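P800 reaction center core protein (Heliobacterium modesticaldum, PDB 5V8K) forms the homodimeric core of a symmetric photosynthetic reaction centre, holding bacteriochlorophylls, other pigments and a [4Fe-4S] cluster. Local coordinates at residues F61-Y66 against G233-Y238; L259-I264 against H492-L497; E148-S153 against T164-H169. All coordinates share one frame; numbering follows the deposited sequence.

Interaction 1: residues F61-Y66 against G233-Y238; sequences FYARLY and GFMREY. With GBF (Bacteriochlorophyll g), chain J.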
loop_
_atom_site.group_PDB
_atom_site.type_symbol
_atom_site.label_atom_id
_atom_site.label_comp_id
_atom_site.label_asym_id
_atom_site.label_seq_id
_atom_site.Cartn_x
_atom_site.Cartn_y
_atom_site.Cartn_z
ATOM N N PHE A 61 -5.470 -14.268 -29.242
ATOM C CA PHE A 61 -5.420 -14.099 -30.692
ATOM C C PHE A 61 -5.384 -15.451 -31.403
ATOM O O PHE A 61 -5.937 -15.599 -32.505
ATOM C CB PHE A 61 -4.209 -13.248 -31.069
ATOM C CG PHE A 61 -4.408 -11.809 -30.810
ATOM C CD1 PHE A 61 -4.087 -11.280 -29.583
ATOM C CD2 PHE A 61 -4.957 -10.988 -31.760
ATOM C CE1 PHE A 61 -4.278 -9.954 -29.317
ATOM C CE2 PHE A 61 -5.179 -9.625 -31.494
ATOM C CZ PHE A 61 -4.848 -9.120 -30.286
ATOM N N TYR A 62 -4.760 -16.450 -30.781
ATOM C CA TYR A 62 -4.811 -17.792 -31.350
ATOM C C TYR A 62 -6.191 -18.401 -31.164
ATOM O O TYR A 62 -6.650 -19.156 -32.035
ATOM C CB TYR A 62 -3.728 -18.691 -30.732
ATOM C CG TYR A 62 -2.447 -18.662 -31.557
ATOM C CD1 TYR A 62 -1.478 -17.689 -31.352
ATOM C CD2 TYR A 62 -2.233 -19.603 -32.587
ATOM C CE1 TYR A 62 -0.336 -17.644 -32.133
ATOM C CE2 TYR A 62 -1.101 -19.572 -33.374
ATOM C CZ TYR A 62 -0.155 -18.612 -33.140
ATOM O OH TYR A 62 0.953 -18.588 -33.917
ATOM N N ALA A 63 -6.874 -18.077 -30.054
ATOM C CA ALA A 63 -8.266 -18.486 -29.920
ATOM C C ALA A 63 -9.111 -17.914 -31.052
ATOM O O ALA A 63 -10.035 -18.582 -31.523
ATOM C CB ALA A 63 -8.852 -18.056 -28.560
ATOM N N ARG A 64 -8.786 -16.709 -31.530
ATOM C CA ARG A 64 -9.484 -16.178 -32.695
ATOM C C ARG A 64 -9.197 -17.001 -33.945
ATOM O O ARG A 64 -10.114 -17.291 -34.729
ATOM C CB ARG A 64 -9.123 -14.712 -32.911
ATOM C CG ARG A 64 -9.779 -13.775 -31.842
ATOM C CD ARG A 64 -11.157 -13.284 -32.329
ATOM N NE ARG A 64 -10.971 -12.088 -33.118
ATOM C CZ ARG A 64 -11.501 -11.817 -34.306
ATOM N NH1 ARG A 64 -11.229 -10.643 -34.846
ATOM N NH2 ARG A 64 -12.258 -12.680 -34.972
ATOM N N LEU A 65 -7.929 -17.394 -34.161
ATOM C CA LEU A 65 -7.619 -18.210 -35.337
ATOM C C LEU A 65 -8.472 -19.459 -35.327
ATOM O O LEU A 65 -9.018 -19.873 -36.362
ATOM C CB LEU A 65 -6.145 -18.615 -35.369
ATOM C CG LEU A 65 -5.062 -17.565 -35.578
ATOM C CD1 LEU A 65 -3.729 -18.254 -35.700
ATOM C CD2 LEU A 65 -5.348 -16.781 -36.798
ATOM N N TYR A 66 -8.556 -20.088 -34.156
ATOM C CA TYR A 66 -9.379 -21.266 -33.953
ATOM C C TYR A 66 -10.825 -21.018 -34.357
ATOM O O TYR A 66 -11.419 -21.807 -35.097
ATOM C CB TYR A 66 -9.277 -21.673 -32.489
ATOM C CG TYR A 66 -10.221 -22.761 -32.105
ATOM C CD1 TYR A 66 -10.011 -24.060 -32.534
ATOM C CD2 TYR A 66 -11.331 -22.490 -31.311
ATOM C CE1 TYR A 66 -10.889 -25.079 -32.178
ATOM C CE2 TYR A 66 -12.207 -23.489 -30.955
ATOM C CZ TYR A 66 -11.972 -24.770 -31.389
ATOM O OH TYR A 66 -12.833 -25.757 -31.049
ATOM N N GLY A 233 -17.776 -18.396 -26.317
ATOM C CA GLY A 233 -17.359 -19.746 -25.951
ATOM C C GLY A 233 -16.197 -20.286 -26.771
ATOM O O GLY A 233 -15.652 -21.351 -26.436
ATOM N N PHE A 234 -15.804 -19.594 -27.840
ATOM C CA PHE A 234 -14.677 -20.115 -28.604
ATOM C C PHE A 234 -13.407 -20.067 -27.775
ATOM O O PHE A 234 -12.484 -20.831 -28.029
ATOM C CB PHE A 234 -14.500 -19.347 -29.923
ATOM C CG PHE A 234 -13.986 -17.929 -29.761
ATOM C CD1 PHE A 234 -12.616 -17.688 -29.742
ATOM C CD2 PHE A 234 -14.866 -16.845 -29.646
ATOM C CE1 PHE A 234 -12.107 -16.431 -29.604
ATOM C CE2 PHE A 234 -14.362 -15.519 -29.516
ATOM C CZ PHE A 234 -12.981 -15.312 -29.483
ATOM N N MET A 235 -13.363 -19.213 -26.761
ATOM C CA MET A 235 -12.195 -19.142 -25.887
ATOM C C MET A 235 -12.160 -20.290 -24.889
ATOM O O MET A 235 -11.070 -20.727 -24.509
ATOM C CB MET A 235 -12.165 -17.804 -25.153
ATOM C CG MET A 235 -11.561 -16.667 -25.954
ATOM S SD MET A 235 -11.689 -15.099 -25.046
ATOM C CE MET A 235 -13.320 -14.505 -25.515
ATOM N N ARG A 236 -13.320 -20.813 -24.480
ATOM C CA ARG A 236 -13.338 -22.046 -23.686
ATOM C C ARG A 236 -12.884 -23.231 -24.532
ATOM O O ARG A 236 -12.054 -24.036 -24.100
ATOM C CB ARG A 236 -14.741 -22.339 -23.128
ATOM C CG ARG A 236 -15.261 -21.423 -22.028
ATOM C CD ARG A 236 -16.637 -21.927 -21.495
ATOM N NE ARG A 236 -17.687 -21.801 -22.506
ATOM C CZ ARG A 236 -18.210 -22.809 -23.204
ATOM N NH1 ARG A 236 -17.816 -24.051 -22.984
ATOM N NH2 ARG A 236 -19.140 -22.571 -24.124
ATOM N N GLU A 237 -13.448 -23.362 -25.732
ATOM C CA GLU A 237 -13.169 -24.518 -26.582
ATOM C C GLU A 237 -11.720 -24.544 -27.025
ATOM O O GLU A 237 -11.076 -25.590 -26.990
ATOM C CB GLU A 237 -14.082 -24.487 -27.803
ATOM C CG GLU A 237 -15.557 -24.595 -27.471
ATOM C CD GLU A 237 -16.046 -25.994 -27.493
ATOM O OE1 GLU A 237 -16.313 -26.504 -26.381
ATOM O OE2 GLU A 237 -16.157 -26.571 -28.609
ATOM N N TYR A 238 -11.187 -23.401 -27.456
ATOM C CA TYR A 238 -9.796 -23.378 -27.880
ATOM C C TYR A 238 -8.874 -23.927 -26.793
ATOM O O TYR A 238 -7.988 -24.749 -27.064
ATOM C CB TYR A 238 -9.380 -21.961 -28.298
ATOM C CG TYR A 238 -7.901 -21.826 -28.397
ATOM C CD1 TYR A 238 -7.211 -22.393 -29.450
ATOM C CD2 TYR A 238 -7.187 -21.202 -27.403
ATOM C CE1 TYR A 238 -5.819 -22.315 -29.524
ATOM C CE2 TYR A 238 -5.815 -21.112 -27.459
ATOM C CZ TYR A 238 -5.134 -21.654 -28.527
ATOM O OH TYR A 238 -3.759 -21.586 -28.589
HETATM MG MG GBF J . -7.286 -8.190 -40.111
HETATM C CHA GBF J . -7.998 -10.215 -37.338
HETATM C CHB GBF J . -8.366 -10.622 -42.110
HETATM C CHC GBF J . -6.958 -5.890 -42.635
HETATM C CHD GBF J . -6.719 -5.527 -37.763
HETATM N NA GBF J . -7.854 -10.057 -39.816
HETATM C C1A GBF J . -8.109 -10.789 -38.724
HETATM C C2A GBF J . -8.837 -12.091 -38.903
HETATM C C3A GBF J . -8.553 -12.314 -40.380
HETATM C C4A GBF J . -8.244 -10.899 -40.795
HETATM C CMA GBF J . -7.352 -13.240 -40.664
HETATM C CAA GBF J . -10.337 -12.179 -38.595
HETATM C CBA GBF J . -11.149 -11.091 -39.268
HETATM C CGA GBF J . -11.027 -9.760 -38.585
HETATM O O1A GBF J . -11.201 -9.631 -37.381
HETATM O O2A GBF J . -11.190 -8.609 -39.426
HETATM N NB GBF J . -7.707 -8.239 -42.104
HETATM C C1B GBF J . -8.079 -9.339 -42.784
HETATM C C2B GBF J . -8.270 -9.009 -44.114
HETATM C C3B GBF J . -7.866 -7.692 -44.259
HETATM C C4B GBF J . -7.447 -7.256 -42.973
HETATM C CMB GBF J . -8.801 -9.914 -45.197
HETATM C CAB GBF J . -7.941 -7.032 -45.585
HETATM C CBB GBF J . -7.495 -5.864 -45.958
HETATM N NC GBF J . -6.948 -6.169 -40.167
HETATM C C1C GBF J . -6.776 -5.423 -41.253
HETATM C C2C GBF J . -6.373 -3.993 -41.274
HETATM C C3C GBF J . -6.363 -4.026 -39.804
HETATM C C4C GBF J . -6.690 -5.248 -39.214
HETATM C CMC GBF J . -4.990 -3.847 -41.908
HETATM C CAC GBF J . -6.010 -2.844 -38.967
HETATM C CBC GBF J . -5.664 -1.485 -39.548
HETATM N ND GBF J . -7.321 -7.834 -38.127
HETATM C C1D GBF J . -7.096 -6.857 -37.255
HETATM C C2D GBF J . -7.224 -7.095 -35.663
HETATM C C3D GBF J . -7.577 -8.422 -35.913
HETATM C C4D GBF J . -7.635 -8.863 -37.262
HETATM C CMD GBF J . -7.072 -6.262 -34.433
HETATM C CAD GBF J . -7.908 -9.602 -35.077
HETATM O OBD GBF J . -8.053 -9.790 -33.833
HETATM C CBD GBF J . -8.084 -10.802 -35.977
HETATM C CGD GBF J . -7.113 -11.890 -35.662
HETATM O O1D GBF J . -5.905 -11.773 -35.534
HETATM O O2D GBF J . -7.615 -13.202 -35.480
HETATM C CED GBF J . -6.583 -14.084 -35.053
HETATM C C1 GBF J . -10.785 -7.341 -38.950
HETATM C C2 GBF J . -10.393 -6.444 -40.108
HETATM C C3 GBF J . -11.306 -5.942 -40.936
HETATM C C4 GBF J . -12.734 -6.288 -40.699
HETATM C C5 GBF J . -10.890 -5.065 -42.101
HETATM C C6 GBF J . -11.403 -5.625 -43.428
HETATM C C7 GBF J . -10.890 -4.793 -44.592
HETATM C C8 GBF J . -11.666 -4.440 -45.636
HETATM C C9 GBF J . -11.107 -3.604 -46.767
HETATM C C10 GBF J . -13.110 -4.835 -45.713
HETATM O O HOH W 1 -15.583 -25.100 -31.022
#
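Phe234 leans its ring against the backbone of Ala63, with CD1 3.3 Å from Ala63 O. Its CG lies between the backbone N and the carbonyl carbon (chi1 71°), which swings the ring across to helix 58-67, where CZ also meets the CD methylene of Arg64. Beyond that methylene the guanidinium binds pigments: Arg64 NH1 donates to O1A of the bacteriochlorophyll g of chain J over 2.7 Å, while NE and NH2 bond to further bacteriochlorophylls. Met235 adds a lighter touch, CG to the methyl of Ala63. At Glu237 the contact turns polar, one water lying 2.8 Å from Tyr66 OH and donating to Glu237 OE2, while Glu237 CB packs 3.7 Å from Tyr66 OH. Tyr238 buries more surface here than any other residue. Its CG is anti to the backbone N (chi1 165°), laying one ring face under Ala63, whose CA stands 4.0 Å from the Tyr238 ring centroid in a CH-pi contact. Reciprocally, Tyr238 CA sits over a face of the Tyr66 ring, 4.1 Å from that centroid; the two rings themselves meet obliquely. At the far end Tyr238 OH reaches Tyr62 CB at 3.6 Å. A serine in place of Tyr238 would probably open a gap under Ala63 and leave the methylene of Tyr62 without its partner. The helical segments 61-66 and 234-238 run almost perpendicular, at 94°; Met235 and Tyr238 also press on helix 258-291, while Tyr62 and Leu65 rest on helix 77-97 and Phe61 on helix 18-39.

Interaction 2: residues L259-I264 against H492-L497; sequences LVKQAI and HQLSPL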
loop_
_atom_site.group_PDB
_atom_site.type_symbol
_atom_site.label_atom_id
_atom_site.label_comp_id
_atom_site.label_asym_id
_atom_site.label_seq_id
_atom_site.Cartn_x
_atom_site.Cartn_y
_atom_site.Cartn_z
ATOM N N LEU A 259 -9.522 -18.056 -20.448
ATOM C CA LEU A 259 -9.218 -17.034 -21.444
ATOM C C LEU A 259 -10.355 -16.035 -21.572
ATOM O O LEU A 259 -10.105 -14.853 -21.817
ATOM C CB LEU A 259 -8.933 -17.656 -22.807
ATOM C CG LEU A 259 -7.792 -18.670 -22.866
ATOM C CD1 LEU A 259 -7.612 -19.151 -24.283
ATOM C CD2 LEU A 259 -6.494 -18.022 -22.343
ATOM N N VAL A 260 -11.598 -16.496 -21.409
ATOM C CA VAL A 260 -12.724 -15.576 -21.441
ATOM C C VAL A 260 -12.545 -14.503 -20.362
ATOM O O VAL A 260 -12.751 -13.309 -20.595
ATOM C CB VAL A 260 -14.052 -16.321 -21.257
ATOM C CG1 VAL A 260 -15.217 -15.343 -21.415
ATOM C CG2 VAL A 260 -14.197 -17.462 -22.219
ATOM N N LYS A 261 -12.192 -14.921 -19.157
ATOM C CA LYS A 261 -12.051 -13.954 -18.076
ATOM C C LYS A 261 -10.849 -13.035 -18.265
ATOM O O LYS A 261 -10.888 -11.900 -17.783
ATOM C CB LYS A 261 -12.009 -14.679 -16.737
ATOM C CG LYS A 261 -13.340 -15.257 -16.423
ATOM C CD LYS A 261 -13.371 -16.025 -15.136
ATOM C CE LYS A 261 -12.655 -17.302 -15.249
ATOM N NZ LYS A 261 -12.644 -18.048 -13.978
ATOM N N GLN A 262 -9.815 -13.460 -18.997
ATOM C CA GLN A 262 -8.747 -12.523 -19.358
ATOM C C GLN A 262 -9.270 -11.449 -20.306
ATOM O O GLN A 262 -8.989 -10.255 -20.124
ATOM C CB GLN A 262 -7.567 -13.252 -19.989
ATOM C CG GLN A 262 -6.721 -14.015 -18.991
ATOM C CD GLN A 262 -5.769 -15.033 -19.648
ATOM O OE1 GLN A 262 -5.274 -14.823 -20.750
ATOM N NE2 GLN A 262 -5.493 -16.109 -18.949
ATOM N N ALA A 263 -10.075 -11.841 -21.287
ATOM C CA ALA A 263 -10.667 -10.866 -22.190
ATOM C C ALA A 263 -11.601 -9.924 -21.447
ATOM O O ALA A 263 -11.666 -8.723 -21.742
ATOM C CB ALA A 263 -11.431 -11.567 -23.291
ATOM N N ILE A 264 -12.350 -10.463 -20.495
ATOM C CA ILE A 264 -13.287 -9.669 -19.707
ATOM C C ILE A 264 -12.535 -8.623 -18.901
ATOM O O ILE A 264 -12.907 -7.449 -18.874
ATOM C CB ILE A 264 -14.122 -10.590 -18.801
ATOM C CG1 ILE A 264 -15.159 -11.309 -19.648
ATOM C CG2 ILE A 264 -14.808 -9.789 -17.671
ATOM C CD1 ILE A 264 -15.875 -12.389 -18.923
ATOM N N HIS A 492 -21.481 -19.535 -14.235
ATOM C CA HIS A 492 -20.940 -20.839 -13.857
ATOM C C HIS A 492 -20.253 -21.535 -15.027
ATOM O O HIS A 492 -19.438 -22.436 -14.795
ATOM C CB HIS A 492 -22.030 -21.717 -13.257
ATOM C CG HIS A 492 -22.849 -22.451 -14.263
ATOM N ND1 HIS A 492 -24.013 -21.934 -14.791
ATOM C CD2 HIS A 492 -22.687 -23.673 -14.828
ATOM C CE1 HIS A 492 -24.520 -22.795 -15.658
ATOM N NE2 HIS A 492 -23.738 -23.860 -15.693
ATOM N N GLN A 493 -20.563 -21.129 -16.269
ATOM C CA GLN A 493 -19.815 -21.573 -17.455
ATOM C C GLN A 493 -18.333 -21.201 -17.393
ATOM O O GLN A 493 -17.488 -21.906 -17.959
ATOM C CB GLN A 493 -20.397 -20.948 -18.720
ATOM C CG GLN A 493 -21.717 -21.485 -19.134
ATOM C CD GLN A 493 -21.587 -22.895 -19.672
ATOM O OE1 GLN A 493 -21.003 -23.116 -20.740
ATOM N NE2 GLN A 493 -22.093 -23.865 -18.918
ATOM N N LEU A 494 -18.005 -20.086 -16.754
ATOM C CA LEU A 494 -16.635 -19.579 -16.703
ATOM C C LEU A 494 -15.926 -19.830 -15.378
ATOM O O LEU A 494 -14.694 -19.963 -15.366
ATOM C CB LEU A 494 -16.629 -18.072 -16.980
ATOM C CG LEU A 494 -17.474 -17.528 -18.124
ATOM C CD1 LEU A 494 -17.204 -16.038 -18.172
ATOM C CD2 LEU A 494 -17.071 -18.164 -19.423
ATOM N N SER A 495 -16.672 -19.878 -14.262
ATOM C CA SER A 495 -16.095 -19.949 -12.934
ATOM C C SER A 495 -16.974 -20.815 -12.031
ATOM O O SER A 495 -18.195 -20.612 -11.998
ATOM C CB SER A 495 -15.955 -18.554 -12.308
ATOM O OG SER A 495 -15.224 -17.676 -13.134
ATOM N N PRO A 496 -16.407 -21.771 -11.308
ATOM C CA PRO A 496 -17.123 -22.340 -10.166
ATOM C C PRO A 496 -17.266 -21.312 -9.057
ATOM O O PRO A 496 -16.380 -20.480 -8.827
ATOM C CB PRO A 496 -16.221 -23.489 -9.707
ATOM C CG PRO A 496 -14.996 -23.377 -10.462
ATOM C CD PRO A 496 -14.989 -22.122 -11.268
ATOM N N LEU A 497 -18.388 -21.374 -8.354
ATOM C CA LEU A 497 -18.530 -20.569 -7.146
ATOM C C LEU A 497 -17.753 -21.241 -6.015
ATOM O O LEU A 497 -18.136 -22.309 -5.545
ATOM C CB LEU A 497 -20.004 -20.398 -6.791
ATOM C CG LEU A 497 -20.237 -19.540 -5.557
ATOM C CD1 LEU A 497 -19.837 -18.124 -5.823
ATOM C CD2 LEU A 497 -21.694 -19.599 -5.194
#
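Lys261 NZ is gripped from several sides: it donates to Ser495 OG at 2.7 Å and to Leu494 O at 3.1 Å, and it also makes a salt bridge with Asp460 and a hydrogen bond with Asn255. Lys261 NZ comes in from above the Leu494 carbonyl plane, 47° out of it, and not along a lone pair. A bend at chi3 (-72°) in an otherwise extended chain turns the end of the lysine onto the serine, whose hydroxyl is bonded to Ile459 O as well. Beside these bonds the contact is apolar. Leu494 points at helix 258-291 and crosses Val260 at about a right angle, with both its methyls near Val260 CG1, CD1 at 3.9 Å. Leu494 CD1 also meets Ile264 CD1 tip to tip, 4.0 Å away. In this way the loop between helices 475-488 and 502-513 is fastened to the start of helix 258-291. Asp460 is a calcium ligand, and the metal lies about 5 Å from the nearest atom of the Lys261 side chain. With four acceptors round one ammonium, at least one N-H is probably shared, and the carboxylate is likely to balance lysine and calcium together.

Interaction 3: residues E148-S153 against T164-H169; sequences EPTGLS and TMAGNH. With GBF (Bacteriochlorophyll g), chain Q.
Thr164 points away from residues 148-153 overall, yet its CB lies 4.2 Å from Ser153 O and its CG2 3.6 Å from Ser153 OG, while OG1, held between backbone N and carbonyl carbon (chi1 61°), accepts a hydrogen bond from the backbone N of Thr161. Ser153 O is the focus of two CA-H...O contacts, from Thr164 CA at 3.4 Å in a straight line (179°) and from Gly167 CA at 3.3 Å. The lack of a side chain at Gly167 lets its CA come this close. The segment leaves the second strand of the antiparallel pair 140-141 and 147-148 at Glu148 and runs along the early turns of helix 162-186, predicted to span the membrane. Earlier in segment 148-153, Gly151 O is approached by Ala166 CB at 3.4 Å, and Thr150 OG1 donates to it in the carbonyl plane, on a lone pair. Leu152 brings CD1 to Gly167 N, 3.5 Å off. His169 NE2 binds the magnesium of the bacteriochlorophyll g of chain Q at 2.5 Å. Its ND1 donates to Met165 O over 2.6 Å at 160°, which fixes the ring's rotation and probably strengthens NE2 as a ligand, while Trp131 packs edge-to-face with the imidazole.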
loop_
_atom_site.group_PDB
_atom_site.type_symbol
_atom_site.label_atom_id
_atom_site.label_comp_id
_atom_site.label_asym_id
_atom_site.label_seq_id
_atom_site.Cartn_x
_atom_site.Cartn_y
_atom_site.Cartn_z
ATOM N N GLU A 148 -16.934 -24.321 -41.709
ATOM C CA GLU A 148 -18.216 -24.592 -42.357
ATOM C C GLU A 148 -18.895 -23.293 -42.787
ATOM O O GLU A 148 -19.238 -22.464 -41.927
ATOM C CB GLU A 148 -19.166 -25.359 -41.432
ATOM C CG GLU A 148 -18.678 -26.724 -40.964
ATOM C CD GLU A 148 -19.642 -27.366 -39.955
ATOM O OE1 GLU A 148 -20.872 -27.183 -40.108
ATOM O OE2 GLU A 148 -19.176 -28.037 -39.006
ATOM N N PRO A 149 -19.118 -23.078 -44.088
ATOM C CA PRO A 149 -19.942 -21.940 -44.516
ATOM C C PRO A 149 -21.259 -21.925 -43.756
ATOM O O PRO A 149 -21.881 -22.965 -43.537
ATOM C CB PRO A 149 -20.139 -22.178 -46.018
ATOM C CG PRO A 149 -18.957 -23.042 -46.408
ATOM C CD PRO A 149 -18.686 -23.910 -45.222
ATOM N N THR A 150 -21.673 -20.741 -43.317
ATOM C CA THR A 150 -22.832 -20.654 -42.442
ATOM C C THR A 150 -24.158 -20.657 -43.207
ATOM O O THR A 150 -25.191 -21.032 -42.636
ATOM C CB THR A 150 -22.733 -19.405 -41.556
ATOM O OG1 THR A 150 -22.852 -18.211 -42.341
ATOM C CG2 THR A 150 -21.386 -19.375 -40.805
ATOM N N GLY A 151 -24.150 -20.287 -44.485
ATOM C CA GLY A 151 -25.375 -19.901 -45.151
ATOM C C GLY A 151 -25.805 -18.514 -44.684
ATOM O O GLY A 151 -25.087 -17.816 -43.972
ATOM N N LEU A 152 -27.005 -18.121 -45.105
ATOM C CA LEU A 152 -27.539 -16.789 -44.849
ATOM C C LEU A 152 -29.033 -16.917 -44.598
ATOM O O LEU A 152 -29.757 -17.438 -45.444
ATOM C CB LEU A 152 -27.277 -15.846 -46.032
ATOM C CG LEU A 152 -27.601 -14.365 -45.844
ATOM C CD1 LEU A 152 -26.791 -13.741 -44.718
ATOM C CD2 LEU A 152 -27.361 -13.637 -47.159
ATOM N N SER A 153 -29.493 -16.448 -43.441
ATOM C CA SER A 153 -30.913 -16.473 -43.116
ATOM C C SER A 153 -31.278 -15.188 -42.389
ATOM O O SER A 153 -30.465 -14.624 -41.656
ATOM C CB SER A 153 -31.280 -17.687 -42.254
ATOM O OG SER A 153 -32.572 -17.537 -41.694
ATOM N N THR A 164 -28.369 -17.291 -39.386
ATOM C CA THR A 164 -29.026 -16.065 -38.929
ATOM C C THR A 164 -28.022 -15.089 -38.353
ATOM O O THR A 164 -28.255 -13.876 -38.385
ATOM C CB THR A 164 -30.109 -16.336 -37.870
ATOM O OG1 THR A 164 -29.524 -16.951 -36.705
ATOM C CG2 THR A 164 -31.188 -17.222 -38.431
ATOM N N MET A 165 -26.914 -15.593 -37.817
ATOM C CA MET A 165 -25.873 -14.696 -37.338
ATOM C C MET A 165 -25.195 -14.001 -38.508
ATOM O O MET A 165 -24.811 -12.832 -38.405
ATOM C CB MET A 165 -24.860 -15.467 -36.500
ATOM C CG MET A 165 -23.782 -14.628 -35.933
ATOM S SD MET A 165 -24.416 -13.354 -34.821
ATOM C CE MET A 165 -24.726 -14.367 -33.356
ATOM N N ALA A 166 -25.034 -14.713 -39.629
ATOM C CA ALA A 166 -24.641 -14.058 -40.868
ATOM C C ALA A 166 -25.684 -13.036 -41.299
ATOM O O ALA A 166 -25.338 -11.914 -41.679
ATOM C CB ALA A 166 -24.420 -15.100 -41.969
ATOM N N GLY A 167 -26.963 -13.410 -41.272
ATOM C CA GLY A 167 -28.004 -12.450 -41.599
ATOM C C GLY A 167 -27.954 -11.214 -40.716
ATOM O O GLY A 167 -28.202 -10.096 -41.182
ATOM N N ASN A 168 -27.625 -11.399 -39.429
ATOM C CA ASN A 168 -27.515 -10.264 -38.513
ATOM C C ASN A 168 -26.485 -9.258 -39.011
ATOM O O ASN A 168 -26.704 -8.046 -38.935
ATOM C CB ASN A 168 -27.152 -10.746 -37.115
ATOM C CG ASN A 168 -26.775 -9.614 -36.191
ATOM O OD1 ASN A 168 -27.634 -8.866 -35.728
ATOM N ND2 ASN A 168 -25.481 -9.464 -35.923
ATOM N N HIS A 169 -25.367 -9.742 -39.558
ATOM C CA HIS A 169 -24.338 -8.827 -40.046
ATOM C C HIS A 169 -24.799 -8.093 -41.293
ATOM O O HIS A 169 -24.674 -6.865 -41.385
ATOM C CB HIS A 169 -23.051 -9.584 -40.314
ATOM C CG HIS A 169 -22.377 -10.038 -39.066
ATOM N ND1 HIS A 169 -22.832 -11.109 -38.327
ATOM C CD2 HIS A 169 -21.328 -9.530 -38.385
ATOM C CE1 HIS A 169 -22.060 -11.268 -37.272
ATOM N NE2 HIS A 169 -21.147 -10.319 -37.280
HETATM MG MG GBF Q . -19.798 -9.424 -35.431
HETATM C CHA GBF Q . -17.044 -11.564 -35.531
HETATM C CHB GBF Q . -21.294 -11.489 -33.354
HETATM C CHC GBF Q . -22.017 -6.830 -34.948
HETATM C CHD GBF Q . -17.993 -7.335 -37.719
HETATM N NA GBF Q . -19.259 -11.125 -34.585
HETATM C C1A GBF Q . -18.200 -11.928 -34.664
HETATM C C2A GBF Q . -18.072 -12.937 -33.568
HETATM C C3A GBF Q . -19.572 -13.212 -33.445
HETATM C C4A GBF Q . -20.082 -11.861 -33.820
HETATM C CMA GBF Q . -20.130 -14.270 -34.386
HETATM C CAA GBF Q . -17.428 -12.266 -32.352
HETATM C CBA GBF Q . -17.724 -12.928 -31.029
HETATM C CGA GBF Q . -18.978 -12.365 -30.399
HETATM O O1A GBF Q . -19.766 -13.124 -29.855
HETATM O O2A GBF Q . -19.419 -11.012 -30.707
HETATM N NB GBF Q . -21.398 -9.185 -34.206
HETATM C C1B GBF Q . -21.977 -10.177 -33.527
HETATM C C2B GBF Q . -23.216 -9.730 -33.057
HETATM C C3B GBF Q . -23.377 -8.423 -33.511
HETATM C C4B GBF Q . -22.229 -8.132 -34.249
HETATM C CMB GBF Q . -24.158 -10.550 -32.216
HETATM C CAB GBF Q . -24.500 -7.484 -33.291
HETATM C CBB GBF Q . -25.653 -7.701 -32.702
HETATM N NC GBF Q . -19.961 -7.535 -36.195
HETATM C C1C GBF Q . -20.885 -6.616 -35.883
HETATM C C2C GBF Q . -20.957 -5.245 -36.469
HETATM C C3C GBF Q . -19.733 -5.555 -37.207
HETATM C C4C GBF Q . -19.206 -6.828 -37.059
HETATM C CMC GBF Q . -22.198 -5.139 -37.367
HETATM C CAC GBF Q . -19.083 -4.583 -38.108
HETATM C CBC GBF Q . -19.605 -3.178 -38.293
HETATM N ND GBF Q . -18.051 -9.341 -36.434
HETATM C C1D GBF Q . -17.398 -8.598 -37.303
HETATM C C2D GBF Q . -15.944 -9.014 -37.864
HETATM C C3D GBF Q . -15.997 -10.172 -37.069
HETATM C C4D GBF Q . -17.142 -10.377 -36.267
HETATM C CMD GBF Q . -14.967 -8.413 -38.838
HETATM C CAD GBF Q . -15.130 -11.355 -36.833
HETATM O OBD GBF Q . -13.973 -11.743 -37.222
HETATM C CBD GBF Q . -15.737 -12.199 -35.771
HETATM C CGD GBF Q . -15.855 -13.647 -36.178
HETATM O O1D GBF Q . -16.837 -14.144 -36.704
HETATM O O2D GBF Q . -14.769 -14.519 -35.914
HETATM C CED GBF Q . -14.922 -15.884 -36.346
HETATM C C1 GBF Q . -20.501 -10.444 -29.948
HETATM C C2 GBF Q . -20.812 -9.071 -30.480
HETATM C C3 GBF Q . -20.980 -7.996 -29.710
HETATM C C4 GBF Q . -20.905 -8.114 -28.221
HETATM C C5 GBF Q . -21.247 -6.648 -30.348
HETATM C C6 GBF Q . -20.014 -5.780 -30.155
HETATM C C7 GBF Q . -20.216 -4.428 -30.799
HETATM C C8 GBF Q . -20.797 -3.386 -30.166
HETATM C C9 GBF Q . -21.288 -3.512 -28.753
HETATM C C10 GBF Q . -20.986 -2.030 -30.823
HETATM C C11 GBF Q . -20.346 -1.904 -32.208
HETATM C C12 GBF Q . -20.475 -0.474 -32.683
HETATM C C13 GBF Q . -20.657 -0.144 -33.965
HETATM C C14 GBF Q . -20.745 -1.178 -35.048
HETATM C C15 GBF Q . -20.771 1.302 -34.346
#

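Overall arrangement
Interactions 1 and 2 are neighbours, their centres about 14 Å apart, and they touch: Met235 CB packs on Val260 CG2 at 3.6 Å, and Tyr238 CD2 meets Leu259 CD1 at 3.8 Å. Helix 234-240 thus packs against both helix 58-67 and helix 258-291, and Lys261 of helix 258-291 leads on to Asp460 and the calcium. Interaction 3 lies farther out, its centre about 20 Å from that of interaction 1 and 27 Å from that of interaction 2, without direct contact with either. A pigment bridges the first gap: the bacteriochlorophyll g of chain Q, ligated by His169, accepts a hydrogen bond from Arg64 NH2 of interaction 1.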